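Local coordinates for CAG pathogenicity island protein 13 (Helicobacter pylori, PDB 2G3V) that is of unknown function but is encoded in the cag pathogenicity island, which specifies a type IV secretion system, at residues 72-75 with 76-80; 97-100 with 101-105; 116-119 with 120-124. All coordinates share one frame; numbering follows the deposited sequence.

Contact 1. Residues 72-75 with 76-80; sequences DYRA and VIKSI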
# COMPACT_ATOMS: atom_id res chain seq x y z
N ASP A 72 -2.21 22.45 5.37
CA ASP A 72 -2.09 23.71 4.67
C ASP A 72 -2.14 23.45 3.16
O ASP A 72 -1.12 23.13 2.56
CB ASP A 72 -0.76 24.39 5.02
CG ASP A 72 -0.70 25.82 4.55
OD1 ASP A 72 -1.23 26.11 3.45
OD2 ASP A 72 -0.12 26.65 5.27
N TYR A 73 -3.32 23.57 2.57
CA TYR A 73 -3.46 23.37 1.14
C TYR A 73 -2.65 24.47 0.46
O TYR A 73 -1.88 24.22 -0.47
CB TYR A 73 -4.94 23.47 0.76
CG TYR A 73 -5.23 23.67 -0.71
CD1 TYR A 73 -5.25 22.60 -1.60
CD2 TYR A 73 -5.52 24.95 -1.20
CE1 TYR A 73 -5.56 22.79 -2.95
CE2 TYR A 73 -5.83 25.15 -2.54
CZ TYR A 73 -5.85 24.07 -3.41
OH TYR A 73 -6.18 24.28 -4.73
N ARG A 74 -2.83 25.69 0.94
CA ARG A 74 -2.12 26.86 0.43
C ARG A 74 -0.71 26.54 -0.09
O ARG A 74 -0.46 26.53 -1.29
CB ARG A 74 -1.99 27.89 1.56
CG ARG A 74 -1.43 29.24 1.16
CD ARG A 74 -0.74 29.96 2.31
NE ARG A 74 0.67 29.58 2.46
CZ ARG A 74 1.58 29.65 1.49
NH1 ARG A 74 2.84 29.28 1.72
NH2 ARG A 74 1.23 30.06 0.29
N ALA A 75 0.19 26.26 0.84
CA ALA A 75 1.61 25.98 0.62
C ALA A 75 1.94 24.76 -0.20
O ALA A 75 2.95 24.71 -0.88
CB ALA A 75 2.31 25.87 1.98
N VAL A 76 1.07 23.75 -0.13
CA VAL A 76 1.30 22.53 -0.87
C VAL A 76 1.27 22.76 -2.37
O VAL A 76 2.11 22.23 -3.09
CB VAL A 76 0.25 21.46 -0.48
CG1 VAL A 76 0.51 20.18 -1.25
CG2 VAL A 76 0.28 21.20 1.02
N ILE A 77 0.31 23.56 -2.86
CA ILE A 77 0.24 23.81 -4.29
C ILE A 77 1.42 24.63 -4.80
O ILE A 77 1.78 24.54 -5.97
CB ILE A 77 -1.08 24.50 -4.71
CG1 ILE A 77 -1.37 25.69 -3.80
CG2 ILE A 77 -2.21 23.49 -4.70
CD1 ILE A 77 -2.71 26.38 -4.07
N LYS A 78 2.02 25.41 -3.91
CA LYS A 78 3.18 26.23 -4.27
C LYS A 78 4.47 25.42 -4.12
O LYS A 78 5.29 25.35 -5.04
CB LYS A 78 3.25 27.47 -3.38
CG LYS A 78 2.05 28.42 -3.54
CD LYS A 78 2.05 29.10 -4.91
CE LYS A 78 0.73 29.81 -5.19
NZ LYS A 78 -0.39 28.84 -5.38
N SER A 79 4.64 24.81 -2.96
CA SER A 79 5.84 24.03 -2.70
C SER A 79 5.91 22.72 -3.51
O SER A 79 6.95 22.38 -4.05
CB SER A 79 5.93 23.71 -1.21
OG SER A 79 5.75 24.88 -0.43
N ILE A 80 4.80 22.00 -3.58
CA ILE A 80 4.80 20.73 -4.29
C ILE A 80 4.03 20.72 -5.61
O ILE A 80 4.56 20.32 -6.63
CB ILE A 80 4.28 19.61 -3.35
CG1 ILE A 80 5.03 19.70 -2.01
CG2 ILE A 80 4.52 18.23 -3.95
CD1 ILE A 80 4.45 18.86 -0.89
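Y73 and I77, one turn apart, make the main side-chain contact of the short helix 73-79, which opens at its N-cap, D72. The carboxylate of D72 caps the first turn, OD1 accepting from A75 N at 3.0 Å, although the modelled place of OD1 is less certain. With CG anti to the backbone N (chi1 163°), the Y73 ring lies forward along the helix, over the next turn, and meets two branches of I77. CG2 sits 4.3 Å from the ring centroid, 30° off the normal, as an off-centre CH-pi contact, while I77 CD1 approaches Y73 CE2 at 3.7 Å. The phenol reaches out of the turn to hydrogen-bond D63. R74 runs in the direction of K78, where its NH2 comes to 4.2 Å from K78 CG; the two charged ends remain apart. A75 O takes two bonds from S79: the backbone N donates at 2.7 Å, nearly straight, and OG donates at 2.8 Å from above the carbonyl plane. The S79 chi1 of -50° folds that hydroxyl back over the turn. The chemistry implies a carbonyl, A75 O, gripped twice by S79, and at the other end a capping carboxylate whose exact position is less sure.

Contact 2. Residues 97-100 with 101-105; sequences MELL and HAIAE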
# COMPACT_ATOMS: atom_id res chain seq x y z
N MSE A 97 -2.75 -2.42 -8.21
CA MSE A 97 -3.22 -3.35 -9.24
C MSE A 97 -2.42 -4.66 -9.23
O MSE A 97 -2.99 -5.75 -9.31
CB MSE A 97 -3.08 -2.69 -10.61
CG MSE A 97 -4.30 -1.95 -11.11
SE MSE A 97 -5.60 -3.13 -11.99
CE MSE A 97 -4.55 -3.61 -13.55
N GLU A 98 -1.10 -4.54 -9.14
CA GLU A 98 -0.22 -5.72 -9.13
C GLU A 98 -0.49 -6.57 -7.88
O GLU A 98 -0.57 -7.79 -7.98
CB GLU A 98 1.26 -5.28 -9.15
CG GLU A 98 2.24 -6.37 -9.55
CD GLU A 98 2.03 -6.82 -10.99
OE1 GLU A 98 2.00 -5.95 -11.89
OE2 GLU A 98 1.92 -8.05 -11.22
N LEU A 99 -0.63 -5.92 -6.72
CA LEU A 99 -0.91 -6.63 -5.47
C LEU A 99 -2.25 -7.37 -5.59
O LEU A 99 -2.37 -8.54 -5.21
CB LEU A 99 -0.97 -5.64 -4.29
CG LEU A 99 -1.57 -6.07 -2.93
CD1 LEU A 99 -0.75 -7.18 -2.30
CD2 LEU A 99 -1.65 -4.87 -2.01
N LEU A 100 -3.25 -6.67 -6.13
CA LEU A 100 -4.57 -7.26 -6.32
C LEU A 100 -4.47 -8.52 -7.17
O LEU A 100 -5.12 -9.53 -6.87
CB LEU A 100 -5.49 -6.24 -7.00
CG LEU A 100 -6.80 -5.81 -6.34
CD1 LEU A 100 -6.78 -6.05 -4.84
CD2 LEU A 100 -7.02 -4.34 -6.65
N HIS A 101 -3.67 -8.49 -8.23
CA HIS A 101 -3.52 -9.68 -9.08
C HIS A 101 -2.76 -10.77 -8.34
O HIS A 101 -3.08 -11.95 -8.48
CB HIS A 101 -2.81 -9.33 -10.39
CG HIS A 101 -3.66 -8.57 -11.33
ND1 HIS A 101 -4.91 -9.01 -11.72
CD2 HIS A 101 -3.48 -7.37 -11.94
CE1 HIS A 101 -5.46 -8.11 -12.52
NE2 HIS A 101 -4.62 -7.11 -12.67
N ALA A 102 -1.74 -10.36 -7.58
CA ALA A 102 -0.96 -11.30 -6.78
C ALA A 102 -1.94 -12.07 -5.92
O ALA A 102 -1.93 -13.30 -5.89
CB ALA A 102 0.03 -10.55 -5.91
N ILE A 103 -2.83 -11.32 -5.25
CA ILE A 103 -3.86 -11.87 -4.39
C ILE A 103 -4.75 -12.87 -5.15
O ILE A 103 -5.03 -13.96 -4.66
CB ILE A 103 -4.73 -10.71 -3.79
CG1 ILE A 103 -3.89 -9.90 -2.80
CG2 ILE A 103 -5.99 -11.28 -3.08
CD1 ILE A 103 -4.56 -8.65 -2.25
N ALA A 104 -5.18 -12.51 -6.35
CA ALA A 104 -6.02 -13.39 -7.15
C ALA A 104 -5.31 -14.69 -7.54
O ALA A 104 -5.81 -15.78 -7.28
CB ALA A 104 -6.48 -12.66 -8.42
N GLU A 105 -4.15 -14.56 -8.17
CA GLU A 105 -3.33 -15.67 -8.64
C GLU A 105 -2.67 -16.58 -7.57
O GLU A 105 -2.08 -17.61 -7.91
CB GLU A 105 -2.25 -15.10 -9.58
CG GLU A 105 -1.32 -16.10 -10.26
CD GLU A 105 -2.01 -16.96 -11.31
OE1 GLU A 105 -2.82 -16.42 -12.09
OE2 GLU A 105 -1.73 -18.18 -11.36
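M97 and H101 stand side by side one turn apart on the α-helix 82-105 and point the same way, their ends meeting through the selenomethionine methyl. M97 CE lies 3.6 Å from H101 NE2, whereas SE is 5.0 Å from the imidazole centroid and 57° off its normal, an oblique selenium-aromatic approach and not a stack. The M97 chain bends at chi2 and chi3, which brings CE round to the ring. H101 has CG beside the backbone N (chi1 -73°), and this turns the imidazole back along the helix until CD2 is 3.1 Å from M97 O. Both residues also touch a crystal neighbour, so the lattice may influence their shape.

On another side of the helix, L99 and I103 cross at a slant: L99 CG meets I103 CD1 at 4.0 Å, and L99 CD1 lies close to the same methyl. L100, three residues before I103, also reaches it, CD1 to CD1 at 4.3 Å, so I103 CD1 serves two leucines. I45 of helix 35-57 packs against all three, and L99 and I103 reach loop residues F109 and L110 respectively. Four i to i+4 backbone bonds support this arrangement. Among them I103 N donates to L99 O at 2.8 Å and 166°, with I103 CG1 packed 3.2 Å from that same oxygen.

Contact 3. Residues 116-119 with 120-124; sequences RSIL and GIFLP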
# COMPACT_ATOMS: atom_id res chain seq x y z
N ARG A 116 -1.15 -7.69 6.91
CA ARG A 116 -1.84 -6.42 6.90
C ARG A 116 -0.80 -5.31 6.80
O ARG A 116 -1.15 -4.14 6.66
CB ARG A 116 -2.64 -6.23 8.19
CG ARG A 116 -3.84 -7.15 8.36
CD ARG A 116 -4.48 -6.88 9.72
NE ARG A 116 -5.49 -7.88 10.05
CZ ARG A 116 -6.03 -8.05 11.25
NH1 ARG A 116 -5.65 -7.29 12.27
NH2 ARG A 116 -6.95 -8.98 11.43
N SER A 117 0.47 -5.69 6.90
CA SER A 117 1.57 -4.74 6.82
C SER A 117 1.84 -4.30 5.39
O SER A 117 2.60 -3.37 5.15
CB SER A 117 2.84 -5.34 7.42
OG SER A 117 3.26 -6.47 6.66
N ILE A 118 1.22 -4.97 4.43
CA ILE A 118 1.39 -4.60 3.03
C ILE A 118 0.66 -3.28 2.80
O ILE A 118 1.05 -2.47 1.96
CB ILE A 118 0.78 -5.67 2.10
CG1 ILE A 118 1.44 -7.01 2.36
CG2 ILE A 118 0.96 -5.27 0.63
CD1 ILE A 118 0.80 -8.14 1.59
N LEU A 119 -0.38 -3.07 3.59
CA LEU A 119 -1.21 -1.87 3.53
C LEU A 119 -0.41 -0.62 3.86
O LEU A 119 -0.66 0.46 3.31
CB LEU A 119 -2.39 -2.00 4.50
CG LEU A 119 -3.37 -3.15 4.24
CD1 LEU A 119 -4.32 -3.30 5.42
CD2 LEU A 119 -4.13 -2.90 2.95
N GLY A 120 0.59 -0.74 4.73
CA GLY A 120 1.42 0.38 5.12
C GLY A 120 2.11 1.11 3.97
O GLY A 120 2.61 2.23 4.12
N ILE A 121 2.15 0.49 2.80
CA ILE A 121 2.77 1.13 1.66
C ILE A 121 1.86 2.20 1.07
O ILE A 121 2.32 3.21 0.56
CB ILE A 121 3.09 0.10 0.57
CG1 ILE A 121 4.19 -0.82 1.07
CG2 ILE A 121 3.48 0.80 -0.74
CD1 ILE A 121 4.50 -1.95 0.12
N PHE A 122 0.55 1.98 1.19
CA PHE A 122 -0.41 2.89 0.59
C PHE A 122 -1.07 3.91 1.52
O PHE A 122 -1.49 4.96 1.06
CB PHE A 122 -1.48 2.07 -0.13
CG PHE A 122 -0.91 0.96 -0.98
CD1 PHE A 122 -0.29 1.24 -2.19
CD2 PHE A 122 -0.90 -0.35 -0.51
CE1 PHE A 122 0.34 0.23 -2.93
CE2 PHE A 122 -0.28 -1.38 -1.24
CZ PHE A 122 0.35 -1.08 -2.45
N LEU A 123 -1.16 3.59 2.80
CA LEU A 123 -1.79 4.47 3.79
C LEU A 123 -1.35 5.94 3.84
O LEU A 123 -2.18 6.83 4.00
CB LEU A 123 -1.67 3.84 5.19
CG LEU A 123 -2.82 2.93 5.67
CD1 LEU A 123 -3.57 2.35 4.51
CD2 LEU A 123 -2.27 1.82 6.57
N PRO A 124 -0.04 6.22 3.71
CA PRO A 124 0.50 7.60 3.75
C PRO A 124 -0.06 8.53 2.66
O PRO A 124 0.05 9.76 2.76
CB PRO A 124 2.00 7.38 3.57
CG PRO A 124 2.22 6.07 4.20
CD PRO A 124 1.06 5.25 3.68
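F122 lays its ring beside the I118 backbone, CE2 coming within 3.6 Å of I118 O and, more loosely, 4.5 Å from I118 CG2. The ring gets there because CG is anti to the carbonyl carbon (chi1 -46°), which directs it back beside the preceding turn. One of its faces carries the CG2 methyl of the adjoining I121, 3.9 Å above the plane and shifted toward the rim. M48 and F52 of helix 35-57 also touch F122, as do E95 and T96 of helix 82-105, so this phenylalanine joins the turn to two helices. L119 is linked to L123 by a looser contact, CB to CD2 at 4.3 Å, and also reaches M48.

The backbone evidence is a run of bonds that mostly span three residues. G120 N to S117 O is weak, I121 N reaches I118 O at 165°, and F122 N reaches L119 O at 2.9 Å. The last two donors stand above the carbonyl planes instead of lying in line with the C=O. L119 O accepts a second bond, from L123 N at 3.2 Å and 156°, this one spanning four residues and much better aligned with the carbonyl. Outside the turn, S117 OG bonds F114 O, and Y146 OH bonds I121 O. Consecutive i to i+3 bonds of this kind are characteristic of 3-10 turns, here in the connection between helices 82-105 and 128-133.

All three contacts are local and in series along the chain; none encloses a long loop, nests or crosses another. Contact 1 forms the short helix 73-79, its centre about 24 Å from the chain's centre, where V76 and I80 rest on F85 of helix 82-105 and on I136 of helix 136-149. Contact 2 comes near the end of helix 82-105, on the opposite side of the centre from contact 1, their centres about 34 Å apart. Contact 3 follows that helix, its centre about 4 Å from the chain's centre, and touches contact 2: L99 CD2 meets I118 CG2 at 3.7 Å and F122 CE2 at 3.8 Å. Helix 35-57 packs against contacts 2 and 3.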